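Local coordinates for protein Dr hemagglutinin structural subunit (Escherichia coli, PDB 1UT1) that mediates adherence of uropathogenic bacteria to the upper urinary tract by binding the Dr blood group antigen, and agglutinates human erythrocytes even when D-mannose is present, at residues L67-T71 against D72-Q76; F80-S83 against D84-D88. The protein carries 3 engineered substitutions. All blocks are in the same frame, centred on the assembly; numbering follows the deposited sequence. Where two conformers were deposited one is given.

Interaction 1 (L67-T71 against D72-Q76); sequences LKADT and DNFEQ
Asp70 and Asn73 are joined by the backbone bond of a beta turn that carries the chain out of strand 64-69 of this immunoglobulin-like fold and into the short strand 74-75. Asn73 N donates to Asp70 O at 2.8 Å, with an N-H...O angle of 159°. Thr71 and Asp72 take the two corners, which suit small polar residues because their side chains point out of the turn towards solvent.

Water adds a second tie: water 1 donates to Thr71 O and to Phe74 O, each at 2.8 Å, and sits above one face of the Phe74 ring, displaced toward the rim.

Apolar packing comes from Phe74, whose chi1 of 70° in the conformer given brings the ring back against the backbone of Ala69 to Thr71. Its CD2 meets Ala69 CB at 4.0 Å, a place where a small methyl fits, and the same ring edge faces Asp70 O, lying near the ring plane.

The charged end belongs to Lys68. Its long chain bends back so that NZ comes obliquely to 3.6 Å from Phe74 CE2, while Lys68 NZ donates to Ala69 O at 3.0 Å, almost in line with the carbonyl bond.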
loop_
_atom_site.group_PDB
_atom_site.type_symbol
_atom_site.label_atom_id
_atom_site.label_comp_id
_atom_site.label_asym_id
_atom_site.label_seq_id
_atom_site.Cartn_x
_atom_site.Cartn_y
_atom_site.Cartn_z
ATOM N N LEU A 67 -9.592 -11.916 -17.041
ATOM C CA LEU A 67 -9.350 -11.296 -15.756
ATOM C C LEU A 67 -9.841 -12.276 -14.702
ATOM O O LEU A 67 -10.974 -12.785 -14.793
ATOM C CB LEU A 67 -10.173 -10.004 -15.641
ATOM C CG LEU A 67 -9.997 -9.030 -16.797
ATOM C CD1 LEU A 67 -11.040 -7.880 -16.628
ATOM C CD2 LEU A 67 -8.576 -8.472 -16.767
ATOM N N LYS A 68 -9.012 -12.540 -13.712
ATOM C CA LYS A 68 -9.421 -13.444 -12.653
ATOM C C LYS A 68 -9.634 -12.633 -11.386
ATOM O O LYS A 68 -8.741 -11.915 -10.940
ATOM C CB LYS A 68 -8.342 -14.522 -12.401
ATOM C CG LYS A 68 -8.689 -15.417 -11.188
ATOM C CD LYS A 68 -8.397 -16.848 -11.483
ATOM C CE LYS A 68 -8.903 -17.770 -10.357
ATOM N NZ LYS A 68 -9.365 -17.014 -9.162
ATOM N N ALA A 69 -10.792 -12.814 -10.769
ATOM C CA ALA A 69 -11.072 -12.182 -9.498
ATOM C C ALA A 69 -10.364 -12.961 -8.370
ATOM O O ALA A 69 -10.233 -14.191 -8.420
ATOM C CB ALA A 69 -12.578 -12.156 -9.256
ATOM N N ASP A 70 -9.952 -12.250 -7.343
ATOM C CA ASP A 70 -9.425 -12.907 -6.153
ATOM C C ASP A 70 -10.480 -13.891 -5.636
ATOM O O ASP A 70 -11.679 -13.677 -5.781
ATOM C CB ASP A 70 -9.157 -11.873 -5.075
ATOM C CG ASP A 70 -7.688 -11.403 -5.047
ATOM O OD1 ASP A 70 -6.950 -11.602 -6.045
ATOM O OD2 ASP A 70 -7.308 -10.731 -4.059
ATOM N N THR A 71 -10.026 -14.967 -5.006
ATOM C CA THR A 71 -10.926 -15.959 -4.445
ATOM C C THR A 71 -12.034 -15.353 -3.608
ATOM O O THR A 71 -13.151 -15.862 -3.588
ATOM C CB THR A 71 -10.130 -16.977 -3.534
ATOM O OG1 THR A 71 -9.050 -17.548 -4.287
ATOM C CG2 THR A 71 -11.045 -18.095 -3.051
ATOM N N ASP A 72 -11.706 -14.321 -2.842
ATOM C CA ASP A 72 -12.680 -13.723 -1.944
ATOM C C ASP A 72 -13.720 -12.839 -2.624
ATOM O O ASP A 72 -14.569 -12.234 -1.942
ATOM C CB ASP A 72 -11.981 -12.965 -0.825
ATOM C CG ASP A 72 -11.298 -13.901 0.168
ATOM O OD1 ASP A 72 -11.771 -15.051 0.298
ATOM O OD2 ASP A 72 -10.298 -13.492 0.796
ATOM N N ASN A 73 -13.616 -12.698 -3.952
ATOM C CA ASN A 73 -14.500 -11.771 -4.692
ATOM C C ASN A 73 -15.517 -12.470 -5.600
ATOM O O ASN A 73 -16.150 -11.822 -6.439
ATOM C CB ASN A 73 -13.670 -10.825 -5.578
ATOM C CG ASN A 73 -12.985 -9.729 -4.782
ATOM O OD1 ASN A 73 -13.611 -9.021 -3.971
ATOM N ND2 ASN A 73 -11.718 -9.587 -5.002
ATOM N N PHE A 74 -15.586 -13.791 -5.523
ATOM C CA PHE A 74 -16.531 -14.514 -6.347
ATOM C C PHE A 74 -17.088 -15.753 -5.664
ATOM O O PHE A 74 -16.394 -16.435 -4.889
ATOM C CB PHE A 74 -15.946 -14.870 -7.721
ATOM C CG PHE A 74 -14.864 -15.920 -7.677
ATOM C CD1 PHE A 74 -15.161 -17.244 -7.967
ATOM C CD2 PHE A 74 -13.534 -15.571 -7.483
ATOM C CE1 PHE A 74 -14.164 -18.222 -7.941
ATOM C CE2 PHE A 74 -12.539 -16.534 -7.490
ATOM C CZ PHE A 74 -12.871 -17.878 -7.683
ATOM N N GLU A 75 -18.310 -16.077 -6.050
ATOM C CA GLU A 75 -18.969 -17.300 -5.638
ATOM C C GLU A 75 -20.196 -17.537 -6.504
ATOM O O GLU A 75 -20.994 -16.629 -6.714
ATOM C CB GLU A 75 -19.406 -17.190 -4.193
ATOM C CG GLU A 75 -18.836 -18.261 -3.306
ATOM C CD GLU A 75 -19.267 -18.090 -1.874
ATOM O OE1 GLU A 75 -18.460 -18.387 -0.961
ATOM O OE2 GLU A 75 -20.379 -17.569 -1.669
ATOM N N GLN A 76 -20.387 -18.780 -6.935
ATOM C CA GLN A 76 -21.630 -19.146 -7.598
ATOM C C GLN A 76 -21.925 -18.228 -8.782
ATOM O O GLN A 76 -23.024 -17.706 -8.906
ATOM C CB GLN A 76 -22.774 -19.095 -6.551
ATOM C CG GLN A 76 -24.178 -18.773 -7.071
ATOM C CD GLN A 76 -24.722 -17.446 -6.533
ATOM O OE1 GLN A 76 -24.014 -16.714 -5.841
ATOM N NE2 GLN A 76 -25.983 -17.173 -6.831
HETATM O O HOH W 1 -14.236 -18.254 -4.624
#

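Interaction 2 (F80-S83 against D84-D88); sequences FLIS and DNNRD. With EDO (1,2-ethanediol), chain I.
Ser83 and Asp88 face each other at the mouth of a beta hairpin loop that links strand 78-83 to strand 89-96, and they hold it with two bonds. Ser83 N donates to Asp88 O at 2.9 Å. The return bond does not use the serine carbonyl: Asp88 N donates to Ser83 OG at 2.9 Å and nearly straight, 165° at the hydrogen. A chi1 of 58° sets OG between the backbone N and the carbonyl carbon, where it can reach across the loop. Ser83 O closes the type I turn from Ser83 to Asn86, accepting from Asn86 N at 2.9 Å. Asn86 itself has a left-handed backbone conformation, which asparagine tolerates better than most residues other than glycine.

Close packing continues at Ile82, which with Ser83 makes the tight part of the contact. With CG1 anti to the backbone N, the CD1 methyl lies 3.3 Å from Asp88 O, and Ile82 CG1 is 3.5 Å from Asn86 ND2 as the two side chains pass at a slant. Asp88 O also receives a CA-H...O contact from Ile82.

The outer side is looser and wet. Asp84 points away from the strand and is linked back to it through water 2, which lies 2.8 Å from both Asp84 OD1 and Ile82 O and can bond to either; its other oxygen, OD2, is hydrogen-bonded to Asn136. On the flank of Ser83 an ethanediol, probably from the crystallisation liquor, donates from O1 to Asp88 OD2 at 2.6 Å and receives a weak bond from Ser83 OG. The firmer role of the serine hydroxyl is inward: it stands in for a carbonyl as acceptor of Asp88 N, which leaves Ser83 O for the turn bond.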
loop_
_atom_site.group_PDB
_atom_site.type_symbol
_atom_site.label_atom_id
_atom_site.label_comp_id
_atom_site.label_asym_id
_atom_site.label_seq_id
_atom_site.Cartn_x
_atom_site.Cartn_y
_atom_site.Cartn_z
ATOM N N PHE A 80 -18.313 -9.833 -6.529
ATOM C CA PHE A 80 -18.666 -8.819 -5.532
ATOM C C PHE A 80 -17.417 -8.214 -4.969
ATOM O O PHE A 80 -16.377 -8.895 -4.877
ATOM C CB PHE A 80 -19.525 -9.418 -4.381
ATOM C CG PHE A 80 -19.115 -10.815 -3.966
ATOM C CD1 PHE A 80 -18.117 -11.010 -3.014
ATOM C CD2 PHE A 80 -19.716 -11.932 -4.555
ATOM C CE1 PHE A 80 -17.707 -12.309 -2.647
ATOM C CE2 PHE A 80 -19.276 -13.245 -4.238
ATOM C CZ PHE A 80 -18.293 -13.421 -3.267
ATOM N N LEU A 81 -17.494 -6.934 -4.617
ATOM C CA LEU A 81 -16.461 -6.335 -3.782
ATOM C C LEU A 81 -16.704 -6.949 -2.406
ATOM O O LEU A 81 -17.832 -7.296 -2.069
ATOM C CB LEU A 81 -16.620 -4.819 -3.673
ATOM C CG LEU A 81 -15.963 -4.016 -4.798
ATOM C CD1 LEU A 81 -16.783 -4.191 -6.033
ATOM C CD2 LEU A 81 -15.902 -2.523 -4.395
ATOM N N ILE A 82 -15.640 -7.081 -1.629
ATOM C CA ILE A 82 -15.735 -7.688 -0.309
ATOM C C ILE A 82 -15.195 -6.719 0.741
ATOM O O ILE A 82 -14.255 -5.981 0.481
ATOM C CB ILE A 82 -14.962 -9.047 -0.261
ATOM C CG1 ILE A 82 -15.370 -9.861 0.997
ATOM C CG2 ILE A 82 -13.448 -8.829 -0.329
ATOM C CD1 ILE A 82 -16.812 -10.448 0.935
ATOM N N SER A 83 -15.828 -6.688 1.916
ATOM C CA SER A 83 -15.353 -5.812 3.005
ATOM C C SER A 83 -13.973 -6.277 3.533
ATOM O O SER A 83 -13.555 -7.423 3.320
ATOM C CB SER A 83 -16.371 -5.783 4.155
ATOM O OG SER A 83 -16.594 -7.090 4.659
ATOM N N ASP A 84 -13.290 -5.387 4.244
ATOM C CA ASP A 84 -11.973 -5.690 4.810
ATOM C C ASP A 84 -12.007 -6.970 5.696
ATOM O O ASP A 84 -11.060 -7.753 5.697
ATOM C CB ASP A 84 -11.495 -4.510 5.647
ATOM C CG ASP A 84 -10.820 -3.447 4.817
ATOM O OD1 ASP A 84 -10.788 -3.581 3.579
ATOM O OD2 ASP A 84 -10.488 -2.394 5.394
ATOM N N ASN A 85 -13.107 -7.179 6.413
ATOM C CA ASN A 85 -13.223 -8.367 7.292
ATOM C C ASN A 85 -13.708 -9.655 6.601
ATOM O O ASN A 85 -13.806 -10.709 7.240
ATOM C CB ASN A 85 -14.020 -8.045 8.559
ATOM C CG ASN A 85 -15.547 -7.964 8.326
ATOM O OD1 ASN A 85 -16.297 -7.809 9.279
ATOM N ND2 ASN A 85 -15.998 -8.077 7.082
ATOM N N ASN A 86 -13.847 -9.597 5.266
ATOM C CA ASN A 86 -14.251 -10.727 4.440
ATOM C C ASN A 86 -15.693 -11.125 4.577
ATOM O O ASN A 86 -16.138 -12.096 3.983
ATOM C CB ASN A 86 -13.331 -11.955 4.654
ATOM C CG ASN A 86 -13.297 -12.876 3.447
ATOM O OD1 ASN A 86 -13.432 -14.098 3.560
ATOM N ND2 ASN A 86 -13.215 -12.284 2.278
ATOM N N ARG A 87 -16.461 -10.356 5.327
ATOM C CA ARG A 87 -17.847 -10.743 5.544
ATOM C C ARG A 87 -18.892 -10.224 4.580
ATOM O O ARG A 87 -19.831 -10.945 4.231
ATOM C CB ARG A 87 -18.291 -10.438 6.976
ATOM C CG ARG A 87 -19.676 -11.010 7.260
ATOM C CD ARG A 87 -19.978 -11.093 8.734
ATOM N NE ARG A 87 -18.934 -11.747 9.535
ATOM C CZ ARG A 87 -18.855 -11.600 10.855
ATOM N NH1 ARG A 87 -19.760 -10.861 11.465
ATOM N NH2 ARG A 87 -17.884 -12.171 11.561
ATOM N N ASP A 88 -18.829 -8.933 4.284
ATOM C CA ASP A 88 -19.911 -8.266 3.593
ATOM C C ASP A 88 -19.627 -8.086 2.116
ATOM O O ASP A 88 -18.515 -7.687 1.722
ATOM C CB ASP A 88 -20.222 -6.927 4.264
ATOM C CG ASP A 88 -20.570 -7.093 5.734
ATOM O OD1 ASP A 88 -21.559 -7.795 6.022
ATOM O OD2 ASP A 88 -19.783 -6.637 6.599
HETATM C C1 EDO I . -18.213 -3.828 7.016
HETATM O O1 EDO I . -17.698 -5.166 7.001
HETATM C C2 EDO I . -19.123 -3.661 8.255
HETATM O O2 EDO I . -18.510 -4.286 9.402
HETATM O O HOH W 2 -11.800 -4.888 1.357
#

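How the interactions relate
Starting from the N-terminal side, strand 64-69 runs into interaction 1, whose turn closes at residues 70-73 and releases the chain into strand 74-75. The chain then doubles back into strand 78-83, the antiparallel neighbour of 74-75, and interaction 2 closes the next loop before strand 89-96 begins. The two contacts are in series: neither encloses nor crosses the other. They nevertheless touch, with centres about 12 Å apart. Asn73 O and Phe80 N make a probable hydrogen bond, the Phe80 ring packs on Asp72 and Glu75, and Asp72 meets Asn86. Strand 135-147 borders both, being paired with strands 64-69 and 78-83.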